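PDB 6NCW: beta-galacturonidase from Eisenbergiella tayi, which hydrolyses beta-linked galacturonides as a glycoside hydrolase of family 2, the family of the closely related beta-glucuronidases. Local coordinates for residues A292-L297 against D324-L329; L297-D302 against L543-V548; A305-T310 against G506-Q511; R525-N530 against V535-R540. All blocks are in the same frame, centred on the assembly; numbering follows the deposited sequence.

Contact 1 (A292-L297 against D324-L329); sequences AMQHDL and DEQGIL
Q326 and Q294 meet amide to amide, approaching from opposite directions. Two hydrogen bonds close the pair. Q294 NE2 gives a nearly straight bond to Q326 OE1 at 2.9 Å, with a N-H...O angle of 167°. In return Q326 NE2 donates to Q294 OE1 over 3.0 Å. That second donor lies in the carbonyl plane of Q294, on a lone pair. The two amides are not coplanar; their planes are turned 36° apart. Q294 gets there by bending at its second torsion, whereas the Q326 chain runs extended beyond CG. Both amide ends of Q326 have a further partner. OE1 also accepts from K301 NZ, and NE2 also reaches the backbone O of L322, one turn earlier in its own helix.

The contact joins helices 290-302 and 317-326, neighbours on the outside of the TIM barrel. Between them the chain passes through strand 307-309: helix, strand, helix in succession, as in the repeating beta/alpha pattern of the barrel. Helix 317-326 closes in a Schellman motif with G327 at positive phi, and the chain then turns into strand 329-333.

L297 lies beside the amide pair. Its two methyls divide the work: CD1 packs on Q326 NE2 at 3.7 Å, and CD2 meets I328 CD1 at 3.6 Å. F319 and L322 of helix 317-326 also pack on L297. P38 of a second subunit packs on Q294.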
loop_
_atom_site.group_PDB
_atom_site.type_symbol
_atom_site.label_atom_id
_atom_site.label_comp_id
_atom_site.label_asym_id
_atom_site.label_seq_id
_atom_site.Cartn_x
_atom_site.Cartn_y
_atom_site.Cartn_z
ATOM N N ALA A 292 -12.448 20.891 5.194
ATOM C CA ALA A 292 -11.126 20.395 4.847
ATOM C C ALA A 292 -10.040 21.354 5.325
ATOM O O ALA A 292 -8.969 20.916 5.781
ATOM C CB ALA A 292 -11.035 20.176 3.336
ATOM N N MET A 293 -10.310 22.658 5.239
ATOM C CA MET A 293 -9.401 23.669 5.775
ATOM C C MET A 293 -9.172 23.470 7.254
ATOM O O MET A 293 -8.031 23.451 7.720
ATOM C CB MET A 293 -9.971 25.068 5.549
ATOM C CG MET A 293 -9.979 25.482 4.113
ATOM S SD MET A 293 -10.688 27.138 3.936
ATOM C CE MET A 293 -10.477 27.298 2.161
ATOM N N GLN A 294 -10.262 23.398 8.022
ATOM C CA GLN A 294 -10.138 23.275 9.463
ATOM C C GLN A 294 -9.481 21.953 9.839
ATOM O O GLN A 294 -8.699 21.890 10.796
ATOM C CB GLN A 294 -11.516 23.421 10.124
ATOM C CG GLN A 294 -11.486 23.441 11.639
ATOM C CD GLN A 294 -10.488 24.447 12.196
ATOM O OE1 GLN A 294 -10.106 25.400 11.519
ATOM N NE2 GLN A 294 -10.061 24.232 13.436
ATOM N N HIS A 295 -9.762 20.890 9.081
ATOM C CA HIS A 295 -9.096 19.616 9.342
ATOM C C HIS A 295 -7.578 19.754 9.210
ATOM O O HIS A 295 -6.830 19.318 10.093
ATOM C CB HIS A 295 -9.624 18.535 8.405
ATOM C CG HIS A 295 -9.232 17.159 8.820
ATOM N ND1 HIS A 295 -8.182 16.474 8.246
ATOM C CD2 HIS A 295 -9.715 16.359 9.798
ATOM C CE1 HIS A 295 -8.059 15.295 8.828
ATOM N NE2 HIS A 295 -8.963 15.207 9.786
ATOM N N ASP A 296 -7.107 20.378 8.122
ATOM C CA ASP A 296 -5.685 20.706 8.000
ATOM C C ASP A 296 -5.202 21.535 9.190
ATOM O O ASP A 296 -4.135 21.266 9.757
ATOM C CB ASP A 296 -5.398 21.464 6.702
ATOM C CG ASP A 296 -5.382 20.561 5.456
ATOM O OD1 ASP A 296 -5.672 19.341 5.554
ATOM O OD2 ASP A 296 -5.101 21.102 4.355
ATOM N N LEU A 297 -5.956 22.576 9.563
ATOM C CA LEU A 297 -5.481 23.454 10.626
ATOM C C LEU A 297 -5.344 22.697 11.942
ATOM O O LEU A 297 -4.391 22.931 12.697
ATOM C CB LEU A 297 -6.401 24.668 10.771
ATOM C CG LEU A 297 -6.138 25.692 9.665
ATOM C CD1 LEU A 297 -7.094 26.884 9.698
ATOM C CD2 LEU A 297 -4.697 26.147 9.761
ATOM N N ASP A 324 -6.810 33.877 11.463
ATOM C CA ASP A 324 -7.120 35.003 12.351
ATOM C C ASP A 324 -7.759 34.534 13.650
ATOM O O ASP A 324 -7.310 34.899 14.743
ATOM C CB ASP A 324 -8.066 35.990 11.657
ATOM C CG ASP A 324 -7.436 36.681 10.476
ATOM O OD1 ASP A 324 -6.187 36.712 10.387
ATOM O OD2 ASP A 324 -8.201 37.189 9.622
ATOM N N GLU A 325 -8.830 33.727 13.545
ATOM C CA GLU A 325 -9.565 33.251 14.717
ATOM C C GLU A 325 -8.752 32.323 15.607
ATOM O O GLU A 325 -9.066 32.211 16.796
ATOM C CB GLU A 325 -10.844 32.523 14.288
ATOM C CG GLU A 325 -11.862 33.456 13.676
ATOM C CD GLU A 325 -13.083 32.748 13.125
ATOM O OE1 GLU A 325 -13.667 33.269 12.154
ATOM O OE2 GLU A 325 -13.476 31.692 13.664
ATOM N N GLN A 326 -7.733 31.639 15.076
ATOM C CA GLN A 326 -6.992 30.671 15.877
ATOM C C GLN A 326 -5.583 31.135 16.231
ATOM O O GLN A 326 -4.851 30.402 16.898
ATOM C CB GLN A 326 -6.969 29.312 15.157
ATOM C CG GLN A 326 -8.371 28.669 15.136
ATOM C CD GLN A 326 -8.489 27.396 14.259
ATOM O OE1 GLN A 326 -8.479 26.284 14.766
ATOM N NE2 GLN A 326 -8.659 27.578 12.961
ATOM N N GLY A 327 -5.198 32.347 15.850
ATOM C CA GLY A 327 -3.907 32.868 16.256
ATOM C C GLY A 327 -2.744 32.279 15.498
ATOM O O GLY A 327 -1.644 32.183 16.043
ATOM N N ILE A 328 -2.960 31.866 14.255
ATOM C CA ILE A 328 -1.918 31.258 13.433
ATOM C C ILE A 328 -1.304 32.353 12.568
ATOM O O ILE A 328 -2.026 33.067 11.873
ATOM C CB ILE A 328 -2.497 30.110 12.583
ATOM C CG1 ILE A 328 -2.997 28.982 13.501
ATOM C CG2 ILE A 328 -1.461 29.581 11.593
ATOM C CD1 ILE A 328 -3.842 27.928 12.814
ATOM N N LEU A 329 0.021 32.501 12.621
ATOM C CA LEU A 329 0.704 33.524 11.838
ATOM C C LEU A 329 0.866 33.082 10.387
ATOM O O LEU A 329 1.140 31.915 10.100
ATOM C CB LEU A 329 2.072 33.830 12.454
ATOM C CG LEU A 329 1.989 34.357 13.896
ATOM C CD1 LEU A 329 3.324 34.224 14.602
ATOM C CD2 LEU A 329 1.505 35.806 13.882
#

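Contact 2 (L297-D302 against L543-V548); sequences LMLIKD and LAYEVV
Y545 reaches from helix 544-553 to D302, at the C-terminal end of helix 290-302. Both are outer helices of the TIM barrel. Helix 290-302 follows the first parallel barrel strand, 268-276, and helix 544-553 comes after the last, 504-509, so the contact brings the beginning and the close of the barrel together. The backbones stay well apart, with D302 CA and Y545 CA 9.9 Å from each other. The long Y545 side chain spans most of the gap.

The tight part is one hydrogen bond. Y545 OH donates to D302 OD1 at 2.7 Å. The carboxylate oxygen lies at the edge of the ring, near its plane, and the carboxylate plane is turned 36° from that of the ring. The two side chains cross at about a right angle. In both residues CG is anti to the backbone N (chi1 -175° in D302 and -178° in Y545), which carries each polar end out from its helix and across to the other.

The loose side is formed by L299. Its CD2 methyl comes no nearer than 3.9 Å to Y545 OH, and L299 is itself partly exposed. E546, which is exposed, makes no contact with 297-302. P47 of a second subunit packs on both L299 and D302.

D302 is also held by two cations of helix 544-553: K549 NZ pairs with OD1 and R553 NH2 with OD2. These charges would be expected to favour the ionised carboxylate. The tyrosine hydroxyl meets OD1 on its anti lone pair, away from OD2.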
loop_
_atom_site.group_PDB
_atom_site.type_symbol
_atom_site.label_atom_id
_atom_site.label_comp_id
_atom_site.label_asym_id
_atom_site.label_seq_id
_atom_site.Cartn_x
_atom_site.Cartn_y
_atom_site.Cartn_z
ATOM N N LEU A 297 -5.956 22.576 9.563
ATOM C CA LEU A 297 -5.481 23.454 10.626
ATOM C C LEU A 297 -5.344 22.697 11.942
ATOM O O LEU A 297 -4.391 22.931 12.697
ATOM C CB LEU A 297 -6.401 24.668 10.771
ATOM C CG LEU A 297 -6.138 25.692 9.665
ATOM C CD1 LEU A 297 -7.094 26.884 9.698
ATOM C CD2 LEU A 297 -4.697 26.147 9.761
ATOM N N MET A 298 -6.255 21.755 12.211
ATOM C CA MET A 298 -6.169 20.978 13.445
ATOM C C MET A 298 -4.974 20.029 13.440
ATOM O O MET A 298 -4.360 19.814 14.489
ATOM C CB MET A 298 -7.480 20.214 13.683
ATOM C CG MET A 298 -8.648 21.144 13.975
ATOM S SD MET A 298 -10.171 20.311 14.484
ATOM C CE MET A 298 -10.489 19.180 13.089
ATOM N N LEU A 299 -4.613 19.463 12.281
ATOM C CA LEU A 299 -3.392 18.678 12.225
ATOM C C LEU A 299 -2.179 19.567 12.451
ATOM O O LEU A 299 -1.290 19.237 13.245
ATOM C CB LEU A 299 -3.285 17.944 10.885
ATOM C CG LEU A 299 -4.364 16.898 10.623
ATOM C CD1 LEU A 299 -4.245 16.299 9.188
ATOM C CD2 LEU A 299 -4.290 15.795 11.670
ATOM N N ILE A 300 -2.164 20.728 11.796
ATOM C CA ILE A 300 -1.039 21.650 11.917
ATOM C C ILE A 300 -0.885 22.136 13.361
ATOM O O ILE A 300 0.234 22.208 13.890
ATOM C CB ILE A 300 -1.224 22.799 10.903
ATOM C CG1 ILE A 300 -1.058 22.239 9.469
ATOM C CG2 ILE A 300 -0.283 23.935 11.185
ATOM C CD1 ILE A 300 -1.417 23.232 8.349
ATOM N N LYS A 301 -2.001 22.404 14.047
ATOM C CA LYS A 301 -1.927 22.742 15.472
ATOM C C LYS A 301 -1.461 21.549 16.309
ATOM O O LYS A 301 -0.694 21.720 17.257
ATOM C CB LYS A 301 -3.284 23.261 15.975
ATOM C CG LYS A 301 -3.566 24.695 15.567
ATOM C CD LYS A 301 -5.068 25.056 15.572
ATOM C CE LYS A 301 -5.788 24.633 16.856
ATOM N NZ LYS A 301 -7.224 25.134 16.927
ATOM N N ASP A 302 -1.919 20.334 15.981
ATOM C CA ASP A 302 -1.466 19.141 16.696
ATOM C C ASP A 302 0.042 18.958 16.578
ATOM O O ASP A 302 0.691 18.472 17.514
ATOM C CB ASP A 302 -2.204 17.899 16.169
ATOM C CG ASP A 302 -1.871 16.620 16.960
ATOM O OD1 ASP A 302 -1.337 15.659 16.363
ATOM O OD2 ASP A 302 -2.122 16.585 18.186
ATOM N N LEU A 543 5.733 8.641 9.294
ATOM C CA LEU A 543 6.479 8.425 10.534
ATOM C C LEU A 543 7.078 9.733 11.054
ATOM O O LEU A 543 7.020 10.011 12.256
ATOM C CB LEU A 543 7.577 7.370 10.342
ATOM C CG LEU A 543 7.190 5.924 9.987
ATOM C CD1 LEU A 543 8.433 5.068 9.781
ATOM C CD2 LEU A 543 6.334 5.318 11.095
ATOM N N ALA A 544 7.620 10.565 10.154
ATOM C CA ALA A 544 8.206 11.846 10.536
ATOM C C ALA A 544 7.228 12.770 11.257
ATOM O O ALA A 544 7.660 13.768 11.831
ATOM C CB ALA A 544 8.755 12.567 9.303
ATOM N N TYR A 545 5.933 12.472 11.248
ATOM C CA TYR A 545 4.978 13.333 11.932
ATOM C C TYR A 545 5.308 13.437 13.417
ATOM O O TYR A 545 5.237 14.526 14.004
ATOM C CB TYR A 545 3.571 12.789 11.691
ATOM C CG TYR A 545 2.389 13.547 12.260
ATOM C CD1 TYR A 545 2.096 13.517 13.623
ATOM C CD2 TYR A 545 1.491 14.193 11.411
ATOM C CE1 TYR A 545 0.990 14.153 14.128
ATOM C CE2 TYR A 545 0.381 14.824 11.902
ATOM C CZ TYR A 545 0.135 14.811 13.253
ATOM O OH TYR A 545 -0.979 15.449 13.721
ATOM N N GLU A 546 5.723 12.325 14.027
ATOM C CA GLU A 546 6.019 12.341 15.459
ATOM C C GLU A 546 7.327 13.068 15.759
ATOM O O GLU A 546 7.486 13.622 16.849
ATOM C CB GLU A 546 6.057 10.915 16.008
ATOM C CG GLU A 546 4.697 10.220 15.978
ATOM C CD GLU A 546 3.637 10.990 16.773
ATOM O OE1 GLU A 546 2.512 11.211 16.251
ATOM O OE2 GLU A 546 3.944 11.396 17.917
ATOM N N VAL A 547 8.254 13.097 14.799
ATOM C CA VAL A 547 9.506 13.832 14.957
ATOM C C VAL A 547 9.258 15.338 14.936
ATOM O O VAL A 547 9.837 16.092 15.733
ATOM C CB VAL A 547 10.494 13.403 13.853
ATOM C CG1 VAL A 547 11.491 14.521 13.544
ATOM C CG2 VAL A 547 11.245 12.168 14.283
ATOM N N VAL A 548 8.417 15.806 14.006
ATOM C CA VAL A 548 8.084 17.229 13.940
ATOM C C VAL A 548 7.312 17.648 15.184
ATOM O O VAL A 548 7.579 18.699 15.776
ATOM C CB VAL A 548 7.291 17.539 12.657
ATOM C CG1 VAL A 548 6.780 18.961 12.700
ATOM C CG2 VAL A 548 8.169 17.340 11.399
#

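Contact 3 (A305-T310 against G506-Q511); sequences ANSIRT and GVYIWQ
The Y508 ring has the CB of R309 over one face, 3.6 Å above the plane and over its centre. This is a CH-pi contact, only 14° off the ring normal. At the ring edge, in plane, lie S307 C and I308 N of the facing backbone. S307 OG is also at the edge and meets the hydroxyl, with Y508 OH 2.7 Å from it. Y371 OH is a second hydrogen-bonding partner of Y508 OH, and S307 OG bonds the backbone O of L329 as well. The phenol end is thus fixed within a buried polar cluster.

Strands 307-309 and 504-509 belong to the parallel barrel of the TIM fold. They do not pair directly. Strand 268-276 stands between them and is parallel to each. The two strand axes come within 7.8 Å and run 58° apart. Y508 and R309 point toward each other's segments and both pack on W331 of strand 329-333, consistent with a place in the barrel interior.

Only the aliphatic part of R309 lies at this ring. With CG anti to the backbone N (chi1 171°) and the chain extended as far as NE, its guanidinium is carried onward. There it bonds N377 and E465, both of which bind galacturonate, which makes R309 a probable second-shell residue behind them. It forms a further salt bridge with E333. The R309 side chain is about 5 Å from a bound glycerol.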
loop_
_atom_site.group_PDB
_atom_site.type_symbol
_atom_site.label_atom_id
_atom_site.label_comp_id
_atom_site.label_asym_id
_atom_site.label_seq_id
_atom_site.Cartn_x
_atom_site.Cartn_y
_atom_site.Cartn_z
ATOM N N ALA A 305 2.770 23.634 15.429
ATOM C CA ALA A 305 3.104 24.795 14.621
ATOM C C ALA A 305 2.355 26.029 15.097
ATOM O O ALA A 305 1.268 25.948 15.689
ATOM C CB ALA A 305 2.789 24.540 13.143
ATOM N N ASN A 306 2.948 27.187 14.834
ATOM C CA ASN A 306 2.249 28.436 15.072
ATOM C C ASN A 306 2.116 29.254 13.802
ATOM O O ASN A 306 1.629 30.383 13.857
ATOM C CB ASN A 306 2.942 29.253 16.174
ATOM C CG ASN A 306 4.367 29.655 15.822
ATOM O OD1 ASN A 306 4.774 29.630 14.656
ATOM N ND2 ASN A 306 5.141 30.039 16.846
ATOM N N SER A 307 2.532 28.723 12.655
ATOM C CA SER A 307 2.560 29.570 11.473
ATOM C C SER A 307 2.445 28.736 10.199
ATOM O O SER A 307 2.851 27.569 10.151
ATOM C CB SER A 307 3.828 30.423 11.464
ATOM O OG SER A 307 3.797 31.363 10.408
ATOM N N ILE A 308 1.868 29.351 9.170
ATOM C CA ILE A 308 1.732 28.750 7.851
ATOM C C ILE A 308 2.245 29.736 6.807
ATOM O O ILE A 308 2.096 30.953 6.952
ATOM C CB ILE A 308 0.274 28.348 7.554
ATOM C CG1 ILE A 308 -0.105 27.140 8.390
ATOM C CG2 ILE A 308 0.064 28.070 6.071
ATOM C CD1 ILE A 308 -1.567 26.889 8.408
ATOM N N ARG A 309 2.867 29.198 5.766
ATOM C CA ARG A 309 3.362 29.941 4.624
ATOM C C ARG A 309 2.577 29.473 3.401
ATOM O O ARG A 309 2.533 28.269 3.114
ATOM C CB ARG A 309 4.874 29.701 4.463
ATOM C CG ARG A 309 5.443 30.243 3.184
ATOM C CD ARG A 309 6.962 30.196 3.076
ATOM N NE ARG A 309 7.259 30.654 1.721
ATOM C CZ ARG A 309 7.945 29.973 0.808
ATOM N NH1 ARG A 309 8.523 28.812 1.116
ATOM N NH2 ARG A 309 8.076 30.483 -0.413
ATOM N N THR A 310 1.956 30.418 2.688
ATOM C CA THR A 310 1.048 30.123 1.568
ATOM C C THR A 310 1.832 29.873 0.268
ATOM O O THR A 310 1.808 30.661 -0.685
ATOM C CB THR A 310 0.059 31.276 1.383
ATOM O OG1 THR A 310 0.762 32.452 0.963
ATOM C CG2 THR A 310 -0.674 31.619 2.676
ATOM N N GLY A 506 13.405 31.145 12.860
ATOM C CA GLY A 506 12.610 29.934 12.784
ATOM C C GLY A 506 12.592 29.371 11.371
ATOM O O GLY A 506 13.459 29.682 10.556
ATOM N N VAL A 507 11.566 28.555 11.101
ATOM C CA VAL A 507 11.571 27.636 9.963
ATOM C C VAL A 507 10.139 27.375 9.503
ATOM O O VAL A 507 9.210 27.314 10.318
ATOM C CB VAL A 507 12.269 26.300 10.338
ATOM C CG1 VAL A 507 11.593 25.666 11.555
ATOM C CG2 VAL A 507 12.211 25.310 9.170
ATOM N N TYR A 508 9.961 27.209 8.181
ATOM C CA TYR A 508 8.778 26.566 7.611
ATOM C C TYR A 508 9.210 25.252 6.989
ATOM O O TYR A 508 10.015 25.233 6.050
ATOM C CB TYR A 508 8.067 27.419 6.556
ATOM C CG TYR A 508 7.428 28.658 7.097
ATOM C CD1 TYR A 508 8.083 29.887 7.016
ATOM C CD2 TYR A 508 6.170 28.614 7.699
ATOM C CE1 TYR A 508 7.510 31.043 7.531
ATOM C CE2 TYR A 508 5.583 29.766 8.203
ATOM C CZ TYR A 508 6.265 30.977 8.128
ATOM O OH TYR A 508 5.698 32.127 8.632
ATOM N N ILE A 509 8.671 24.159 7.519
ATOM C CA ILE A 509 8.884 22.852 6.916
ATOM C C ILE A 509 8.256 22.806 5.528
ATOM O O ILE A 509 7.102 23.217 5.323
ATOM C CB ILE A 509 8.313 21.757 7.830
ATOM C CG1 ILE A 509 9.187 21.643 9.093
ATOM C CG2 ILE A 509 8.301 20.418 7.104
ATOM C CD1 ILE A 509 8.543 20.936 10.239
ATOM N N TRP A 510 9.014 22.296 4.566
ATOM C CA TRP A 510 8.462 21.908 3.278
ATOM C C TRP A 510 8.205 20.408 3.356
ATOM O O TRP A 510 9.160 19.627 3.375
ATOM C CB TRP A 510 9.408 22.232 2.116
ATOM C CG TRP A 510 8.758 21.807 0.836
ATOM C CD1 TRP A 510 8.759 20.552 0.287
ATOM C CD2 TRP A 510 7.897 22.615 -0.005
ATOM N NE1 TRP A 510 7.984 20.535 -0.856
ATOM C CE2 TRP A 510 7.444 21.786 -1.054
ATOM C CE3 TRP A 510 7.485 23.957 0.029
ATOM C CZ2 TRP A 510 6.604 22.256 -2.073
ATOM C CZ3 TRP A 510 6.652 24.428 -0.986
ATOM C CH2 TRP A 510 6.218 23.568 -2.023
ATOM N N GLN A 511 6.930 19.988 3.404
ATOM C CA GLN A 511 5.751 20.829 3.428
ATOM C C GLN A 511 4.692 20.074 4.224
ATOM O O GLN A 511 4.943 18.990 4.705
ATOM C CB GLN A 511 5.250 21.171 2.005
ATOM C CG GLN A 511 4.796 19.960 1.190
ATOM C CD GLN A 511 4.121 20.339 -0.131
ATOM O OE1 GLN A 511 3.340 21.322 -0.206
ATOM N NE2 GLN A 511 4.425 19.569 -1.189
#

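Contact 4 (R525-N530 against V535-R540); sequences RPRTMN and VDEYRR
E537 CG sits between its backbone N and carbonyl carbon (chi1 64°), and a bend at chi2 then turns the carboxylate to face R527. R527 bends at chi3 (-70°), and its guanidinium comes from the opposite direction. The salt bridge is end-on. NH1 binds OE2 of E537 at 2.6 Å, on the syn lone pair, while NH2 binds E537 OE1 at 3.1 Å. OE1 lies in the guanidinium plane; OE2 is tilted 21° from it. R527 NH2 has a second carboxylate partner in D514.

M529 fills in beside the bridge. Its CG lies over one face of the R527 guanidinium, offset toward the rim, and its CE packs on E537 CB at 3.6 Å. Y474 of a fourth subunit packs on R527 and M529.

E537 is in a type I beta turn from D536 to R539. R540 turns its NE and NH2 side to D536 OD2, which accepts from both. The facing segment holds R525 and N530, which bind galacturonate and are both joined to D131.

The contact folds the chain back on itself just past the short strand 529-530, which pairs with 515-516, and before helix 544-553.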
loop_
_atom_site.group_PDB
_atom_site.type_symbol
_atom_site.label_atom_id
_atom_site.label_comp_id
_atom_site.label_asym_id
_atom_site.label_seq_id
_atom_site.Cartn_x
_atom_site.Cartn_y
_atom_site.Cartn_z
ATOM N N ARG A 525 9.633 13.431 -9.438
ATOM C CA ARG A 525 8.474 13.537 -8.551
ATOM C C ARG A 525 7.708 12.221 -8.567
ATOM O O ARG A 525 6.744 12.065 -9.332
ATOM C CB ARG A 525 7.568 14.701 -8.960
ATOM C CG ARG A 525 8.164 16.075 -8.742
ATOM C CD ARG A 525 8.296 16.363 -7.267
ATOM N NE ARG A 525 8.869 17.684 -6.983
ATOM C CZ ARG A 525 10.163 17.903 -6.748
ATOM N NH1 ARG A 525 11.017 16.881 -6.773
ATOM N NH2 ARG A 525 10.602 19.132 -6.472
ATOM N N PRO A 526 8.108 11.254 -7.736
ATOM C CA PRO A 526 7.380 9.978 -7.668
ATOM C C PRO A 526 5.875 10.198 -7.581
ATOM O O PRO A 526 5.396 11.094 -6.875
ATOM C CB PRO A 526 7.925 9.324 -6.387
ATOM C CG PRO A 526 9.305 9.902 -6.224
ATOM C CD PRO A 526 9.222 11.324 -6.779
ATOM N N ARG A 527 5.130 9.372 -8.324
ATOM C CA ARG A 527 3.672 9.417 -8.385
ATOM C C ARG A 527 3.136 10.708 -9.004
ATOM O O ARG A 527 1.943 11.008 -8.846
ATOM C CB ARG A 527 3.038 9.230 -6.995
ATOM C CG ARG A 527 3.684 8.147 -6.105
ATOM C CD ARG A 527 2.857 7.974 -4.832
ATOM N NE ARG A 527 2.997 9.150 -3.993
ATOM C CZ ARG A 527 2.029 9.666 -3.251
ATOM N NH1 ARG A 527 0.828 9.093 -3.230
ATOM N NH2 ARG A 527 2.258 10.759 -2.529
ATOM N N THR A 528 3.978 11.482 -9.706
ATOM C CA THR A 528 3.628 12.836 -10.154
ATOM C C THR A 528 3.032 13.618 -8.977
ATOM O O THR A 528 1.952 14.230 -9.050
ATOM C CB THR A 528 2.688 12.804 -11.373
ATOM O OG1 THR A 528 3.288 12.030 -12.415
ATOM C CG2 THR A 528 2.444 14.208 -11.954
ATOM N N MET A 529 3.742 13.530 -7.852
ATOM C CA MET A 529 3.417 14.210 -6.607
ATOM C C MET A 529 4.710 14.784 -6.068
ATOM O O MET A 529 5.782 14.222 -6.305
ATOM C CB MET A 529 2.836 13.269 -5.534
ATOM C CG MET A 529 1.576 12.535 -5.917
ATOM S SD MET A 529 0.083 13.556 -5.970
ATOM C CE MET A 529 -0.204 13.846 -4.222
ATOM N N ASN A 530 4.608 15.902 -5.353
ATOM C CA ASN A 530 5.673 16.317 -4.446
ATOM C C ASN A 530 5.422 15.573 -3.142
ATOM O O ASN A 530 4.352 15.721 -2.537
ATOM C CB ASN A 530 5.677 17.837 -4.244
ATOM C CG ASN A 530 6.870 18.334 -3.397
ATOM O OD1 ASN A 530 7.023 17.958 -2.238
ATOM N ND2 ASN A 530 7.690 19.204 -3.974
ATOM N N VAL A 535 2.289 14.812 6.219
ATOM C CA VAL A 535 1.152 13.916 6.035
ATOM C C VAL A 535 1.051 13.664 4.535
ATOM O O VAL A 535 1.551 14.466 3.745
ATOM C CB VAL A 535 -0.173 14.480 6.610
ATOM C CG1 VAL A 535 -0.054 14.743 8.111
ATOM C CG2 VAL A 535 -0.659 15.767 5.852
ATOM N N ASP A 536 0.462 12.530 4.132
ATOM C CA ASP A 536 0.320 12.299 2.696
ATOM C C ASP A 536 -0.885 13.075 2.145
ATOM O O ASP A 536 -1.531 13.858 2.855
ATOM C CB ASP A 536 0.269 10.800 2.379
ATOM C CG ASP A 536 -1.078 10.139 2.645
ATOM O OD1 ASP A 536 -1.982 10.708 3.307
ATOM O OD2 ASP A 536 -1.230 8.991 2.164
ATOM N N GLU A 537 -1.179 12.893 0.853
ATOM C CA GLU A 537 -2.242 13.706 0.262
ATOM C C GLU A 537 -3.584 13.413 0.913
ATOM O O GLU A 537 -4.451 14.280 0.914
ATOM C CB GLU A 537 -2.317 13.521 -1.264
ATOM C CG GLU A 537 -2.693 12.102 -1.762
ATOM C CD GLU A 537 -1.480 11.180 -1.888
ATOM O OE1 GLU A 537 -0.494 11.389 -1.145
ATOM O OE2 GLU A 537 -1.505 10.247 -2.735
ATOM N N TYR A 538 -3.756 12.237 1.523
ATOM C CA TYR A 538 -4.981 11.930 2.235
ATOM C C TYR A 538 -4.892 12.275 3.711
ATOM O O TYR A 538 -5.729 11.816 4.484
ATOM C CB TYR A 538 -5.369 10.467 2.031
ATOM C CG TYR A 538 -5.651 10.169 0.572
ATOM C CD1 TYR A 538 -6.820 10.621 -0.024
ATOM C CD2 TYR A 538 -4.744 9.453 -0.209
ATOM C CE1 TYR A 538 -7.093 10.370 -1.365
ATOM C CE2 TYR A 538 -4.997 9.193 -1.561
ATOM C CZ TYR A 538 -6.193 9.671 -2.128
ATOM O OH TYR A 538 -6.494 9.456 -3.454
ATOM N N ARG A 539 -3.910 13.095 4.098
ATOM C CA ARG A 539 -3.738 13.631 5.448
ATOM C C ARG A 539 -3.387 12.543 6.466
ATOM O O ARG A 539 -3.624 12.712 7.677
ATOM C CB ARG A 539 -4.972 14.430 5.911
ATOM C CG ARG A 539 -4.975 15.918 5.479
ATOM C CD ARG A 539 -4.834 16.107 3.963
ATOM N NE ARG A 539 -4.907 17.517 3.591
ATOM C CZ ARG A 539 -4.701 18.007 2.363
ATOM N NH1 ARG A 539 -4.420 17.211 1.333
ATOM N NH2 ARG A 539 -4.790 19.315 2.164
ATOM N N ARG A 540 -2.825 11.427 5.997
ATOM C CA ARG A 540 -2.381 10.340 6.868
ATOM C C ARG A 540 -0.976 10.644 7.379
ATOM O O ARG A 540 -0.090 10.963 6.580
ATOM C CB ARG A 540 -2.392 9.006 6.129
ATOM C CG ARG A 540 -3.797 8.579 5.663
ATOM C CD ARG A 540 -3.766 7.204 4.964
ATOM N NE ARG A 540 -3.092 7.243 3.655
ATOM C CZ ARG A 540 -3.146 6.261 2.764
ATOM N NH1 ARG A 540 -3.828 5.150 3.050
ATOM N NH2 ARG A 540 -2.498 6.376 1.608
#

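How the contacts relate
All four contacts lie in the TIM barrel domain. Contacts 1 and 2 share L297 and helix 290-302. Contact 3 is the inner layer: L297 CD2 packs on I308 CD1 at 3.5 Å, and I308 N bonds L329 O of contact 1 at 2.8 Å. V548 CG1 of contact 2 meets I509 CD1 at 3.6 Å. Contact 4 is tied to contact 1 by a salt bridge, D296 OD1 to R539 NE at 2.8 Å, and to contact 2 by packing of Y545 CD2 on V535 CG1 at 3.7 Å. Contacts 3 and 4 border the galacturonate site, with W510 NE1 3.1 Å from OD1 of the binding residue N530. Contacts 1 and 2 lie away from it.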